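Local coordinates for protein DNA ligase (Archaeoglobus fulgidus, PDB 3GDE) that probably seals nicks in double-stranded DNA during replication, recombination and repair, using ATP and magnesium and passing through a covalent enzyme-AMP intermediate, at residues Leu25-Gln34 and Ile174-Phe183; Met425-Gly435 and Glu496-Tyr507. All coordinates share one frame; numbering follows the deposited sequence.

Interaction 1: residues Leu25-Gln34 and Ile174-Phe183; sequences LTARIAAFLQ and IMRDAIARAF
With its CG swung away from the backbone N (chi1 -173°) and its chain extended to NE, Arg181 lays its methylenes alongside Ala30 CB and brings NE to 3.7 Å from Ala27 CB. Two helices of the helical N-terminal DNA-binding domain meet here, crossing at -51° with their axes 8.0 Å apart. Alanines permit the close approach: Ala30 CB sits 3.4 Å from Ala178 O, and Ala182 CB lies equally near Ala30 O. Thr26 is a knob in the hole formed by Ile174, Asp177, Ala178 and Arg181; its CG2 faces the Asp177 methylene, while OG1 bonds back to Thr22 O and takes a water proton, the same water also donating to Asp177 OD2. Deeper in, Ile29 CG2 touches Ala178 CB at 3.6 Å and meets the sulfur of Met175, whose bent chain curls back from a CB directed away; Phe12 and Ile49 of neighbouring helices also pack on Ile29. Leu33 CD2 extends the apolar seam to Ile179. At the far end Gln34 NE2 donates to Ala182 O (2.8 Å, 163°), which lies in the plane of the Gln34 side-chain amide. A second water accepts from Arg181 NE, in the guanidinium plane, and donates to Ala27 O at 2.8 Å.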
loop_
_atom_site.group_PDB
_atom_site.type_symbol
_atom_site.label_atom_id
_atom_site.label_comp_id
_atom_site.label_asym_id
_atom_site.label_seq_id
_atom_site.Cartn_x
_atom_site.Cartn_y
_atom_site.Cartn_z
ATOM N N LEU A 25 3.234 -22.705 -6.972
ATOM C CA LEU A 25 2.368 -21.959 -6.054
ATOM C C LEU A 25 1.081 -21.527 -6.737
ATOM O O LEU A 25 -0.010 -21.731 -6.199
ATOM C CB LEU A 25 3.088 -20.735 -5.470
ATOM C CG LEU A 25 4.144 -21.006 -4.395
ATOM C CD1 LEU A 25 5.007 -19.769 -4.184
ATOM C CD2 LEU A 25 3.510 -21.457 -3.085
ATOM N N THR A 26 1.219 -20.944 -7.926
ATOM C CA THR A 26 0.080 -20.546 -8.747
ATOM C C THR A 26 -0.915 -21.718 -8.972
ATOM O O THR A 26 -2.128 -21.559 -8.803
ATOM C CB THR A 26 0.566 -19.941 -10.096
ATOM O OG1 THR A 26 1.358 -18.777 -9.835
ATOM C CG2 THR A 26 -0.602 -19.558 -11.004
ATOM N N ALA A 27 -0.384 -22.886 -9.321
ATOM C CA ALA A 27 -1.206 -24.051 -9.665
ATOM C C ALA A 27 -1.891 -24.680 -8.431
ATOM O O ALA A 27 -3.076 -25.019 -8.475
ATOM C CB ALA A 27 -0.370 -25.088 -10.451
ATOM N N ARG A 28 -1.148 -24.804 -7.333
ATOM C CA ARG A 28 -1.717 -25.217 -6.050
ATOM C C ARG A 28 -2.849 -24.314 -5.584
ATOM O O ARG A 28 -3.897 -24.801 -5.161
ATOM C CB ARG A 28 -0.645 -25.286 -4.961
ATOM C CG ARG A 28 0.378 -26.385 -5.165
ATOM C CD ARG A 28 -0.227 -27.748 -4.877
ATOM N NE ARG A 28 -0.205 -28.092 -3.457
ATOM C CZ ARG A 28 0.409 -29.163 -2.956
ATOM N NH1 ARG A 28 1.051 -30.006 -3.762
ATOM N NH2 ARG A 28 0.367 -29.399 -1.649
ATOM N N ILE A 29 -2.637 -23.004 -5.670
ATOM C CA ILE A 29 -3.629 -22.019 -5.218
ATOM C C ILE A 29 -4.885 -22.005 -6.090
ATOM O O ILE A 29 -5.989 -21.904 -5.565
ATOM C CB ILE A 29 -3.021 -20.591 -5.100
ATOM C CG1 ILE A 29 -1.940 -20.575 -4.009
ATOM C CG2 ILE A 29 -4.135 -19.524 -4.832
ATOM C CD1 ILE A 29 -1.093 -19.296 -3.993
ATOM N N ALA A 30 -4.704 -22.106 -7.412
ATOM C CA ALA A 30 -5.817 -22.227 -8.358
ATOM C C ALA A 30 -6.690 -23.432 -8.056
ATOM O O ALA A 30 -7.914 -23.307 -7.978
ATOM C CB ALA A 30 -5.297 -22.307 -9.810
ATOM N N ALA A 31 -6.054 -24.590 -7.887
ATOM C CA ALA A 31 -6.754 -25.834 -7.535
ATOM C C ALA A 31 -7.613 -25.687 -6.289
ATOM O O ALA A 31 -8.772 -26.099 -6.289
ATOM C CB ALA A 31 -5.743 -27.012 -7.371
ATOM N N PHE A 32 -7.044 -25.099 -5.235
ATOM C CA PHE A 32 -7.771 -24.831 -3.981
ATOM C C PHE A 32 -8.978 -23.915 -4.175
ATOM O O PHE A 32 -10.078 -24.211 -3.703
ATOM C CB PHE A 32 -6.824 -24.206 -2.944
ATOM C CG PHE A 32 -7.378 -24.184 -1.543
ATOM C CD1 PHE A 32 -7.369 -25.340 -0.756
ATOM C CD2 PHE A 32 -7.893 -23.002 -1.001
ATOM C CE1 PHE A 32 -7.871 -25.316 0.549
ATOM C CE2 PHE A 32 -8.409 -22.971 0.304
ATOM C CZ PHE A 32 -8.406 -24.129 1.076
ATOM N N LEU A 33 -8.752 -22.796 -4.865
ATOM C CA LEU A 33 -9.783 -21.790 -5.126
ATOM C C LEU A 33 -10.982 -22.355 -5.906
ATOM O O LEU A 33 -12.130 -22.010 -5.629
ATOM C CB LEU A 33 -9.162 -20.604 -5.888
ATOM C CG LEU A 33 -8.674 -19.307 -5.201
ATOM C CD1 LEU A 33 -8.238 -19.427 -3.722
ATOM C CD2 LEU A 33 -7.622 -18.607 -6.053
ATOM N N GLN A 34 -10.694 -23.220 -6.875
ATOM C CA GLN A 34 -11.705 -23.872 -7.720
ATOM C C GLN A 34 -12.755 -24.696 -6.989
ATOM O O GLN A 34 -13.849 -24.902 -7.516
ATOM C CB GLN A 34 -11.016 -24.818 -8.704
ATOM C CG GLN A 34 -10.607 -24.168 -9.972
ATOM C CD GLN A 34 -9.880 -25.112 -10.899
ATOM O OE1 GLN A 34 -9.383 -26.169 -10.482
ATOM N NE2 GLN A 34 -9.793 -24.729 -12.171
ATOM N N ILE A 174 1.190 -13.738 -8.066
ATOM C CA ILE A 174 0.770 -15.134 -7.987
ATOM C C ILE A 174 -0.757 -15.239 -7.860
ATOM O O ILE A 174 -1.391 -16.020 -8.578
ATOM C CB ILE A 174 1.502 -15.871 -6.864
ATOM C CG1 ILE A 174 2.957 -16.102 -7.281
ATOM C CG2 ILE A 174 0.780 -17.185 -6.504
ATOM C CD1 ILE A 174 3.874 -16.519 -6.144
ATOM N N MET A 175 -1.348 -14.416 -6.997
ATOM C CA MET A 175 -2.803 -14.424 -6.811
ATOM C C MET A 175 -3.619 -14.077 -8.063
ATOM O O MET A 175 -4.618 -14.743 -8.339
ATOM C CB MET A 175 -3.209 -13.542 -5.639
ATOM C CG MET A 175 -2.888 -14.156 -4.292
ATOM S SD MET A 175 -3.590 -15.807 -4.069
ATOM C CE MET A 175 -5.346 -15.427 -4.235
ATOM N N ARG A 176 -3.197 -13.038 -8.796
ATOM C CA ARG A 176 -3.796 -12.672 -10.095
ATOM C C ARG A 176 -3.760 -13.886 -11.028
ATOM O O ARG A 176 -4.768 -14.246 -11.625
ATOM C CB ARG A 176 -3.067 -11.462 -10.736
ATOM C CG ARG A 176 -3.157 -11.392 -12.284
ATOM C CD ARG A 176 -2.142 -10.453 -12.960
ATOM N NE ARG A 176 -0.795 -10.547 -12.392
ATOM C CZ ARG A 176 0.277 -11.053 -13.007
ATOM N NH1 ARG A 176 0.194 -11.523 -14.250
ATOM N NH2 ARG A 176 1.449 -11.086 -12.371
ATOM N N ASP A 177 -2.592 -14.515 -11.113
ATOM C CA ASP A 177 -2.360 -15.644 -12.004
ATOM C C ASP A 177 -3.154 -16.886 -11.588
ATOM O O ASP A 177 -3.620 -17.647 -12.445
ATOM C CB ASP A 177 -0.863 -15.980 -12.058
ATOM C CG ASP A 177 -0.040 -14.945 -12.825
ATOM O OD1 ASP A 177 -0.618 -14.055 -13.473
ATOM O OD2 ASP A 177 1.205 -15.032 -12.790
ATOM N N ALA A 178 -3.297 -17.084 -10.278
ATOM C CA ALA A 178 -4.009 -18.233 -9.719
ATOM C C ALA A 178 -5.514 -18.101 -9.916
ATOM O O ALA A 178 -6.201 -19.083 -10.211
ATOM C CB ALA A 178 -3.669 -18.402 -8.249
ATOM N N ILE A 179 -6.022 -16.882 -9.764
ATOM C CA ILE A 179 -7.427 -16.587 -10.027
ATOM C C ILE A 179 -7.744 -16.758 -11.511
ATOM O O ILE A 179 -8.806 -17.289 -11.868
ATOM C CB ILE A 179 -7.818 -15.173 -9.544
ATOM C CG1 ILE A 179 -7.879 -15.142 -8.006
ATOM C CG2 ILE A 179 -9.169 -14.733 -10.147
ATOM C CD1 ILE A 179 -7.760 -13.740 -7.406
ATOM N N ALA A 180 -6.830 -16.298 -12.368
ATOM C CA ALA A 180 -6.961 -16.498 -13.813
ATOM C C ALA A 180 -6.971 -17.991 -14.192
ATOM O O ALA A 180 -7.800 -18.425 -14.988
ATOM C CB ALA A 180 -5.859 -15.757 -14.558
ATOM N N ARG A 181 -6.046 -18.757 -13.612
ATOM C CA ARG A 181 -5.930 -20.192 -13.857
ATOM C C ARG A 181 -7.181 -20.963 -13.403
ATOM O O ARG A 181 -7.700 -21.798 -14.151
ATOM C CB ARG A 181 -4.679 -20.738 -13.163
ATOM C CG ARG A 181 -4.357 -22.196 -13.496
ATOM C CD ARG A 181 -3.068 -22.632 -12.844
ATOM N NE ARG A 181 -2.732 -24.019 -13.139
ATOM C CZ ARG A 181 -1.991 -24.412 -14.174
ATOM N NH1 ARG A 181 -1.509 -23.520 -15.033
ATOM N NH2 ARG A 181 -1.737 -25.706 -14.355
ATOM N N ALA A 182 -7.666 -20.649 -12.198
ATOM C CA ALA A 182 -8.791 -21.332 -11.570
ATOM C C ALA A 182 -10.090 -21.168 -12.342
ATOM O O ALA A 182 -10.868 -22.120 -12.476
ATOM C CB ALA A 182 -8.987 -20.834 -10.129
ATOM N N PHE A 183 -10.324 -19.959 -12.837
ATOM C CA PHE A 183 -11.629 -19.601 -13.378
ATOM C C PHE A 183 -11.616 -19.261 -14.863
ATOM O O PHE A 183 -12.527 -18.590 -15.352
ATOM C CB PHE A 183 -12.249 -18.465 -12.551
ATOM C CG PHE A 183 -12.391 -18.791 -11.090
ATOM C CD1 PHE A 183 -13.219 -19.839 -10.669
ATOM C CD2 PHE A 183 -11.699 -18.059 -10.129
ATOM C CE1 PHE A 183 -13.349 -20.149 -9.311
ATOM C CE2 PHE A 183 -11.826 -18.365 -8.776
ATOM C CZ PHE A 183 -12.652 -19.411 -8.370
HETATM O O HOH W 1 2.323 -17.701 -12.045
HETATM O O HOH W 2 -3.798 -25.646 -11.073
#

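Interaction 2: residues Met425-Gly435 and Glu496-Tyr507; sequences METLDLVVVGG and EFIPKYVFEVAY
Glu504 is gripped at both carboxylate oxygens: Arg529 and Arg531 form salt bridges to OE1, and Thr427 OG1 donates to OE2 at 2.7 Å, arriving on the anti side and 33° out of the carboxylate plane. The pairing belongs to the C-terminal OB-fold domain, where strand 428-435 pairs antiparallel with 502-506 and, further along, with 496-497, the two joined by residues 498-501. Asp429 stands beside Glu504 on the same face, OD1 to OE1 4.4 Å; the like charges are probably tolerated because Lys534 pairs with Asp429 and the arginines with Glu504. Leu428 with Val505 and Leu430 with Phe503 are hydrogen-bonded pairs, each joined by two backbone bonds. Tyr507 takes the crowded position between backbone N and carbonyl carbon (chi1 59°), which turns its ring back along the other segment: CE2 meets Leu428 CD1 at 3.7 Å, and CE1 meets Met425 CE. With an alanine here in place of Tyr507, Leu428 and Met425 would probably lose this apolar neighbour and a gap would open beside Glu426 O. Glu426 O accepts from a water 2.6 Å away, and the same water accepts from Tyr507 N. Val432 CG2 sits over the centre of one face of the Phe503 ring in a CH-pi contact, 3.4 Å from the centroid and 2° off the normal. Val432 CG1 lies beside Phe497, whose ring stacks with Phe483 of helix 473-483. Phe497 CE1 brings its ring edge to 3.1 Å from Gly434 O.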
loop_
_atom_site.group_PDB
_atom_site.type_symbol
_atom_site.label_atom_id
_atom_site.label_comp_id
_atom_site.label_asym_id
_atom_site.label_seq_id
_atom_site.Cartn_x
_atom_site.Cartn_y
_atom_site.Cartn_z
ATOM N N MET A 425 16.387 14.373 -8.101
ATOM C CA MET A 425 16.265 12.930 -8.270
ATOM C C MET A 425 15.175 12.271 -7.399
ATOM O O MET A 425 14.557 12.913 -6.548
ATOM C CB MET A 425 17.626 12.224 -8.169
ATOM C CG MET A 425 18.502 12.592 -7.015
ATOM S SD MET A 425 20.158 11.845 -7.195
ATOM C CE MET A 425 19.793 10.110 -7.505
ATOM N N GLU A 426 14.911 10.995 -7.663
ATOM C CA GLU A 426 13.875 10.258 -6.949
ATOM C C GLU A 426 14.345 9.896 -5.558
ATOM O O GLU A 426 15.539 9.710 -5.337
ATOM C CB GLU A 426 13.503 8.975 -7.701
ATOM C CG GLU A 426 12.878 9.208 -9.063
ATOM C CD GLU A 426 11.654 10.075 -8.990
ATOM O OE1 GLU A 426 11.729 11.225 -9.457
ATOM O OE2 GLU A 426 10.622 9.620 -8.447
ATOM N N THR A 427 13.404 9.837 -4.620
ATOM C CA THR A 427 13.637 9.132 -3.371
ATOM C C THR A 427 12.919 7.801 -3.487
ATOM O O THR A 427 12.103 7.601 -4.399
ATOM C CB THR A 427 13.172 9.904 -2.118
ATOM O OG1 THR A 427 11.759 10.166 -2.182
ATOM C CG2 THR A 427 13.949 11.204 -1.961
ATOM N N LEU A 428 13.248 6.879 -2.588
ATOM C CA LEU A 428 12.620 5.565 -2.579
ATOM C C LEU A 428 11.959 5.338 -1.252
ATOM O O LEU A 428 12.411 5.847 -0.228
ATOM C CB LEU A 428 13.653 4.464 -2.825
ATOM C CG LEU A 428 14.200 4.348 -4.249
ATOM C CD1 LEU A 428 15.523 3.588 -4.228
ATOM C CD2 LEU A 428 13.171 3.695 -5.176
ATOM N N ASP A 429 10.873 4.585 -1.257
ATOM C CA ASP A 429 10.340 4.140 -0.002
ATOM C C ASP A 429 10.544 2.637 0.172
ATOM O O ASP A 429 10.153 1.831 -0.678
ATOM C CB ASP A 429 8.919 4.640 0.191
ATOM C CG ASP A 429 8.884 6.019 0.878
ATOM O OD1 ASP A 429 8.751 7.074 0.199
ATOM O OD2 ASP A 429 9.027 6.030 2.126
ATOM N N LEU A 430 11.244 2.301 1.254
ATOM C CA LEU A 430 11.785 0.977 1.461
ATOM C C LEU A 430 11.394 0.463 2.843
ATOM O O LEU A 430 11.286 1.230 3.792
ATOM C CB LEU A 430 13.320 0.985 1.275
ATOM C CG LEU A 430 13.850 1.465 -0.093
ATOM C CD1 LEU A 430 15.344 1.825 -0.048
ATOM C CD2 LEU A 430 13.560 0.452 -1.224
ATOM N N VAL A 431 11.162 -0.839 2.938
ATOM C CA VAL A 431 10.757 -1.456 4.201
ATOM C C VAL A 431 11.970 -1.573 5.127
ATOM O O VAL A 431 13.056 -1.928 4.686
ATOM C CB VAL A 431 10.116 -2.869 3.980
ATOM C CG1 VAL A 431 9.579 -3.446 5.312
ATOM C CG2 VAL A 431 9.000 -2.788 2.957
ATOM N N VAL A 432 11.771 -1.271 6.405
ATOM C CA VAL A 432 12.800 -1.508 7.411
ATOM C C VAL A 432 12.725 -2.956 7.897
ATOM O O VAL A 432 11.833 -3.330 8.672
ATOM C CB VAL A 432 12.669 -0.549 8.596
ATOM C CG1 VAL A 432 13.898 -0.678 9.519
ATOM C CG2 VAL A 432 12.511 0.856 8.103
ATOM N N VAL A 433 13.652 -3.770 7.415
ATOM C CA VAL A 433 13.663 -5.204 7.721
ATOM C C VAL A 433 14.641 -5.580 8.844
ATOM O O VAL A 433 14.599 -6.695 9.374
ATOM C CB VAL A 433 13.912 -6.058 6.447
ATOM C CG1 VAL A 433 12.751 -5.891 5.465
ATOM C CG2 VAL A 433 15.261 -5.713 5.781
ATOM N N GLY A 434 15.519 -4.650 9.205
ATOM C CA GLY A 434 16.524 -4.914 10.234
ATOM C C GLY A 434 17.207 -3.672 10.770
ATOM O O GLY A 434 16.859 -2.546 10.406
ATOM N N GLY A 435 18.192 -3.880 11.636
ATOM C CA GLY A 435 18.862 -2.774 12.288
ATOM C C GLY A 435 20.091 -3.157 13.090
ATOM O O GLY A 435 20.478 -4.322 13.148
ATOM N N GLU A 496 16.583 -8.228 13.556
ATOM C CA GLU A 496 15.654 -8.302 12.442
ATOM C C GLU A 496 14.265 -7.924 12.941
ATOM O O GLU A 496 13.923 -8.190 14.096
ATOM C CB GLU A 496 15.677 -9.693 11.791
ATOM C CG GLU A 496 17.039 -10.052 11.160
ATOM C CD GLU A 496 17.137 -11.495 10.644
ATOM O OE1 GLU A 496 18.237 -11.884 10.171
ATOM O OE2 GLU A 496 16.125 -12.242 10.704
ATOM N N PHE A 497 13.487 -7.277 12.079
ATOM C CA PHE A 497 12.128 -6.855 12.409
ATOM C C PHE A 497 11.071 -7.572 11.589
ATOM O O PHE A 497 11.324 -7.993 10.459
ATOM C CB PHE A 497 11.946 -5.348 12.176
ATOM C CG PHE A 497 12.963 -4.505 12.857
ATOM C CD1 PHE A 497 13.869 -3.767 12.114
ATOM C CD2 PHE A 497 13.030 -4.455 14.244
ATOM C CE1 PHE A 497 14.825 -2.989 12.742
ATOM C CE2 PHE A 497 13.988 -3.681 14.878
ATOM C CZ PHE A 497 14.885 -2.949 14.129
ATOM N N ILE A 498 9.887 -7.701 12.187
ATOM C CA ILE A 498 8.636 -7.916 11.459
ATOM C C ILE A 498 8.470 -6.736 10.495
ATOM O O ILE A 498 8.426 -5.593 10.934
ATOM C CB ILE A 498 7.417 -7.941 12.423
ATOM C CG1 ILE A 498 7.473 -9.153 13.351
ATOM C CG2 ILE A 498 6.085 -7.897 11.649
ATOM C CD1 ILE A 498 6.764 -8.927 14.665
ATOM N N PRO A 499 8.419 -7.009 9.181
ATOM C CA PRO A 499 8.237 -5.931 8.199
ATOM C C PRO A 499 6.944 -5.145 8.457
ATOM O O PRO A 499 5.873 -5.736 8.568
ATOM C CB PRO A 499 8.188 -6.667 6.854
ATOM C CG PRO A 499 8.024 -8.124 7.187
ATOM C CD PRO A 499 8.580 -8.330 8.549
ATOM N N LYS A 500 7.062 -3.827 8.572
ATOM C CA LYS A 500 5.969 -2.995 9.062
ATOM C C LYS A 500 6.147 -1.539 8.609
ATOM O O LYS A 500 5.284 -0.956 7.957
ATOM C CB LYS A 500 5.935 -3.070 10.594
ATOM C CG LYS A 500 4.565 -3.145 11.226
ATOM C CD LYS A 500 4.069 -1.808 11.676
ATOM C CE LYS A 500 3.284 -1.942 12.968
ATOM N NZ LYS A 500 2.154 -0.973 13.018
ATOM N N TYR A 501 7.295 -0.969 8.940
ATOM C CA TYR A 501 7.514 0.456 8.722
ATOM C C TYR A 501 8.276 0.728 7.436
ATOM O O TYR A 501 9.125 -0.061 7.019
ATOM C CB TYR A 501 8.187 1.083 9.947
ATOM C CG TYR A 501 7.311 1.021 11.185
ATOM C CD1 TYR A 501 7.670 0.228 12.281
ATOM C CD2 TYR A 501 6.104 1.725 11.244
ATOM C CE1 TYR A 501 6.865 0.151 13.409
ATOM C CE2 TYR A 501 5.280 1.660 12.370
ATOM C CZ TYR A 501 5.667 0.869 13.453
ATOM O OH TYR A 501 4.861 0.806 14.586
ATOM N N VAL A 502 7.934 1.839 6.799
ATOM C CA VAL A 502 8.547 2.230 5.537
ATOM C C VAL A 502 9.257 3.582 5.720
ATOM O O VAL A 502 8.670 4.527 6.251
ATOM C CB VAL A 502 7.465 2.301 4.401
ATOM C CG1 VAL A 502 8.006 2.976 3.144
ATOM C CG2 VAL A 502 6.922 0.895 4.089
ATOM N N PHE A 503 10.520 3.659 5.299
ATOM C CA PHE A 503 11.269 4.925 5.322
ATOM C C PHE A 503 11.306 5.528 3.927
ATOM O O PHE A 503 11.447 4.799 2.950
ATOM C CB PHE A 503 12.733 4.711 5.739
ATOM C CG PHE A 503 12.943 4.414 7.197
ATOM C CD1 PHE A 503 11.903 4.492 8.118
ATOM C CD2 PHE A 503 14.221 4.072 7.655
ATOM C CE1 PHE A 503 12.115 4.220 9.458
ATOM C CE2 PHE A 503 14.451 3.806 9.001
ATOM C CZ PHE A 503 13.396 3.874 9.906
ATOM N N GLU A 504 11.190 6.850 3.829
ATOM C CA GLU A 504 11.608 7.552 2.612
ATOM C C GLU A 504 13.132 7.746 2.645
ATOM O O GLU A 504 13.679 8.317 3.597
ATOM C CB GLU A 504 10.896 8.893 2.443
ATOM C CG GLU A 504 11.243 9.585 1.106
ATOM C CD GLU A 504 10.526 10.898 0.881
ATOM O OE1 GLU A 504 9.559 11.205 1.623
ATOM O OE2 GLU A 504 10.922 11.627 -0.067
ATOM N N VAL A 505 13.798 7.266 1.597
ATOM C CA VAL A 505 15.252 7.202 1.529
ATOM C C VAL A 505 15.759 7.894 0.257
ATOM O O VAL A 505 15.291 7.596 -0.852
ATOM C CB VAL A 505 15.744 5.731 1.535
ATOM C CG1 VAL A 505 17.262 5.651 1.466
ATOM C CG2 VAL A 505 15.239 4.995 2.768
ATOM N N ALA A 506 16.710 8.816 0.434
ATOM C CA ALA A 506 17.440 9.409 -0.681
ATOM C C ALA A 506 18.748 8.646 -0.897
ATOM O O ALA A 506 19.225 7.945 -0.009
ATOM C CB ALA A 506 17.718 10.887 -0.414
ATOM N N TYR A 507 19.339 8.799 -2.073
ATOM C CA TYR A 507 20.575 8.101 -2.401
ATOM C C TYR A 507 21.349 8.887 -3.457
ATOM O O TYR A 507 20.775 9.735 -4.143
ATOM C CB TYR A 507 20.252 6.690 -2.920
ATOM C CG TYR A 507 19.370 6.689 -4.148
ATOM C CD1 TYR A 507 19.923 6.582 -5.419
ATOM C CD2 TYR A 507 17.979 6.804 -4.036
ATOM C CE1 TYR A 507 19.124 6.595 -6.556
ATOM C CE2 TYR A 507 17.160 6.818 -5.178
ATOM C CZ TYR A 507 17.745 6.713 -6.433
ATOM O OH TYR A 507 16.959 6.719 -7.576
HETATM O O HOH W 3 17.602 10.498 -3.984
HETATM O O HOH W 4 9.500 -2.628 9.969
#

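Interaction 1 joins helices of the N-terminal domain, interaction 2 strands of the OB-fold domain; their centres are 31 Å apart and their nearest atoms about 16 Å, so they do not touch. The two domains nevertheless meet close by, as fits the closed conformation: Ile174 of interaction 1 makes a backbone hydrogen bond with Val457, and Pro499 of interaction 2 packs on Glu165. Interaction 1 lies away from the ATP site. Interaction 2 approaches it at Glu426, whose OE2 is held in a salt bridge by Arg544; its side chain is about 4 Å from that of Lys420 and about 6 Å from that of Arg414, both predicted ATP-binding residues, and about 3 Å from a phosphate ion probably taken from the crystallisation liquor.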